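Local structure of tubulin binding cofactor C (Leishmania major, 5AJ8) at residues G101-C106 and A117-R122. The protein probably acts as a chaperone in tubulin folding, as a TBCC family member, and is represented here by its C-terminal domain. The protein carries 1 engineered substitution. Residues are numbered along the deposited sequence; the frame is centred on the assembly and turned at random. Where two conformers were deposited one is given.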
ATOM      1  N   GLY A 101      -5.958  -1.671  12.575  1.00 16.07           N
ATOM      2  CA  GLY A 101      -4.914  -1.418  13.585  1.00 15.63           C
ATOM      3  C   GLY A 101      -4.157  -0.103  13.488  1.00 15.00           C
ATOM      4  O   GLY A 101      -3.521   0.312  14.452  1.00 14.38           O
ATOM      5  N   LEU A 102      -4.207   0.555  12.323  1.00 14.08           N
ATOM      6  CA  LEU A 102      -3.651   1.889  12.170  1.00 13.59           C
ATOM      7  C   LEU A 102      -4.226   2.835  13.231  1.00 14.70           C
ATOM      8  O   LEU A 102      -3.526   3.692  13.797  1.00 13.20           O
ATOM      9  CB  LEU A 102      -3.944   2.449  10.774  1.00 12.72           C
ATOM     10  CG  LEU A 102      -3.497   3.899  10.534  1.00 12.39           C
ATOM     11  CD1 LEU A 102      -1.999   4.000  10.699  1.00 12.36           C
ATOM     12  CD2 LEU A 102      -3.945   4.456   9.179  1.00 11.81           C
ATOM     13  N   LEU A 103      -5.520   2.676  13.487  1.00 16.06           N
ATOM     14  CA  LEU A 103      -6.225   3.572  14.389  1.00 17.51           C
ATOM     15  C   LEU A 103      -5.789   3.400  15.838  1.00 19.52           C
ATOM     16  O   LEU A 103      -5.938   4.344  16.626  1.00 22.64           O
ATOM     17  CB  LEU A 103      -7.727   3.404  14.232  1.00 18.33           C
ATOM     18  CG  LEU A 103      -8.206   3.606  12.783  1.00 18.01           C
ATOM     19  CD1 LEU A 103      -9.721   3.479  12.726  1.00 20.27           C
ATOM     20  CD2 LEU A 103      -7.784   4.945  12.205  1.00 18.03           C
ATOM     21  N   SER A 104      -5.162   2.264  16.167  1.00 18.83           N
ATOM     22  CA  SER A 104      -4.538   2.044  17.501  1.00 20.42           C
ATOM     23  C   SER A 104      -3.014   2.204  17.466  1.00 19.39           C
ATOM     24  O   SER A 104      -2.312   1.773  18.389  1.00 17.91           O
ATOM     25  CB  SER A 104      -4.868   0.646  18.016  1.00 21.08           C
ATOM     26  OG  SER A 104      -6.260   0.430  17.991  1.00 23.57           O
ATOM     27  N   SER A 105      -2.525   2.834  16.396  1.00 18.03           N
ATOM     28  CA  SER A 105      -1.110   3.078  16.197  1.00 18.01           C
ATOM     29  C   SER A 105      -0.852   4.563  16.341  1.00 18.45           C
ATOM     30  O   SER A 105      -1.782   5.359  16.429  1.00 18.77           O
ATOM     31  CB  SER A 105      -0.680   2.603  14.802  1.00 17.15           C
ATOM     32  OG  SER A 105      -1.019   1.235  14.589  1.00 16.33           O
ATOM     33  N   CYS A 106       0.420   4.942  16.345  1.00 19.96           N
ATOM     34  CA  CYS A 106       0.789   6.350  16.413  1.00 19.67           C
ATOM     35  C   CYS A 106       1.926   6.707  15.471  1.00 18.70           C
ATOM     36  O   CYS A 106       2.635   5.837  14.999  1.00 16.44           O
ATOM     37  CB  CYS A 106       1.150   6.718  17.844  1.00 21.22           C
ATOM     38  SG  CYS A 106       2.660   5.972  18.480  1.00 24.35           S
ATOM     39  N   ALA A 117      -9.185   8.682   7.106  1.00 14.28           N
ATOM     40  CA  ALA A 117      -9.172   9.971   6.380  1.00 14.70           C
ATOM     41  C   ALA A 117      -8.272  10.982   7.065  1.00 14.83           C
ATOM     42  O   ALA A 117      -7.505  11.654   6.398  1.00 13.47           O
ATOM     43  CB  ALA A 117     -10.583  10.543   6.229  1.00 15.59           C
ATOM     44  N   GLU A 118      -8.349  11.065   8.393  0.60 15.77           N
ATOM     45  CA  GLU A 118      -7.492  11.969   9.164  0.60 16.71           C
ATOM     46  C   GLU A 118      -6.023  11.602   9.039  0.60 15.15           C
ATOM     47  O   GLU A 118      -5.179  12.461   8.832  0.60 15.06           O
ATOM     48  CB  GLU A 118      -7.886  11.950  10.655  0.60 18.94           C
ATOM     49  CG  GLU A 118      -9.089  12.815  10.992  0.60 21.80           C
ATOM     50  CD  GLU A 118      -9.594  12.575  12.405  0.60 23.66           C
ATOM     51  OE1 GLU A 118     -10.120  11.476  12.679  0.60 23.27           O
ATOM     52  OE2 GLU A 118      -9.444  13.487  13.245  0.60 27.50           O
ATOM     53  N   TRP A 119      -5.718  10.320   9.194  1.00 14.25           N
ATOM     54  CA  TRP A 119      -4.341   9.830   9.022  1.00 13.08           C
ATOM     55  C   TRP A 119      -3.789  10.200   7.637  1.00 12.78           C
ATOM     56  O   TRP A 119      -2.671  10.706   7.495  1.00 12.12           O
ATOM     57  CB  TRP A 119      -4.288   8.299   9.149  1.00 12.66           C
ATOM     58  CG  TRP A 119      -3.980   7.789  10.497  1.00 12.74           C
ATOM     59  CD1 TRP A 119      -4.864   7.405  11.455  1.00 13.09           C
ATOM     60  CD2 TRP A 119      -2.680   7.597  11.050  1.00 12.55           C
ATOM     61  NE1 TRP A 119      -4.191   6.994  12.581  1.00 13.30           N
ATOM     62  CE2 TRP A 119      -2.849   7.099  12.352  1.00 13.09           C
ATOM     63  CE3 TRP A 119      -1.389   7.828  10.578  1.00 12.26           C
ATOM     64  CZ2 TRP A 119      -1.775   6.793  13.174  1.00 13.64           C
ATOM     65  CZ3 TRP A 119      -0.329   7.535  11.396  1.00 12.79           C
ATOM     66  CH2 TRP A 119      -0.521   7.030  12.676  1.00 13.25           C
ATOM     67  N   VAL A 120      -4.590   9.934   6.616  1.00 12.48           N
ATOM     68  CA  VAL A 120      -4.161  10.152   5.247  1.00 12.95           C
ATOM     69  C   VAL A 120      -4.041  11.657   4.944  1.00 13.48           C
ATOM     70  O   VAL A 120      -3.148  12.066   4.211  1.00 12.62           O
ATOM     71  CB  VAL A 120      -5.121   9.450   4.276  1.00 13.15           C
ATOM     72  CG1 VAL A 120      -4.905   9.891   2.855  1.00 14.73           C
ATOM     73  CG2 VAL A 120      -4.960   7.928   4.393  1.00 12.87           C
ATOM     74  N   SER A 121      -4.941  12.459   5.498  1.00 14.11           N
ATOM     75  CA  SER A 121      -4.861  13.917   5.313  1.00 16.20           C
ATOM     76  C   SER A 121      -3.653  14.500   6.082  1.00 16.15           C
ATOM     77  O   SER A 121      -2.850  15.221   5.501  1.00 14.77           O
ATOM     78  CB  SER A 121      -6.156  14.585   5.786  1.00 17.66           C
ATOM     79  OG  SER A 121      -6.001  15.982   5.879  1.00 22.94           O
ATOM     80  N   ARG A 122      -3.531  14.168   7.374  1.00 16.08           N
ATOM     81  CA  ARG A 122      -2.549  14.824   8.248  1.00 17.68           C
ATOM     82  C   ARG A 122      -1.131  14.259   8.086  1.00 17.53           C
ATOM     83  O   ARG A 122      -0.189  15.026   8.032  1.00 19.77           O
ATOM     84  CB  ARG A 122      -2.983  14.750   9.706  1.00 21.38           C
ATOM     85  CG  ARG A 122      -4.388  15.265  10.004  1.00 23.59           C
ATOM     86  CD  ARG A 122      -4.466  16.759   9.838  1.00 28.93           C
ATOM     87  NE  ARG A 122      -3.653  17.430  10.842  1.00 36.06           N
ATOM     88  CZ  ARG A 122      -4.112  17.941  11.987  1.00 40.64           C
ATOM     89  NH1 ARG A 122      -5.398  17.873  12.297  1.00 46.26           N
ATOM     90  NH2 ARG A 122      -3.270  18.520  12.833  1.00 38.17           N
TER
HETATM   91  O   HOH W   1      -4.174   6.492  15.730  1.00 16.37           O
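On a parallel beta-helix of the TBCC domain, whose strands stack coil upon coil, helix 116-122 meets the loop that follows strand 91-95, and the joint illustrates how one large aromatic can tie a helix to an irregular turn. The indole of W119 packs against L102. CD1 of L102 sits 3.5 Å from the centroid of the six-membered ring and 8° off its normal, a CH-pi contact over the face, while its sister methyl CD2 lies almost directly above W119 CG, at 3.6 Å. A chi1 of 175° carries L102 CG away from the backbone N, and chi2 of 61° turns both methyls onto the indole face. L103 CD2 approaches W119 CD1 obliquely. The ring of Y113 packs edge-to-face with that of W119. The turn is closed on G101 O, which accepts S104 N and S105 OG from opposite faces of its carbonyl plane; the hydroxyl bond measures 2.7 Å from S105 OG to G101 O. S105 OG also bonds F168 N. Polar linkage between helix and loop runs through a water in the indole plane: W119 NE1 donates to it at 3.2 Å. This water also hydrogen-bonds S105 O (2.7 Å) and L103 O (2.9 Å).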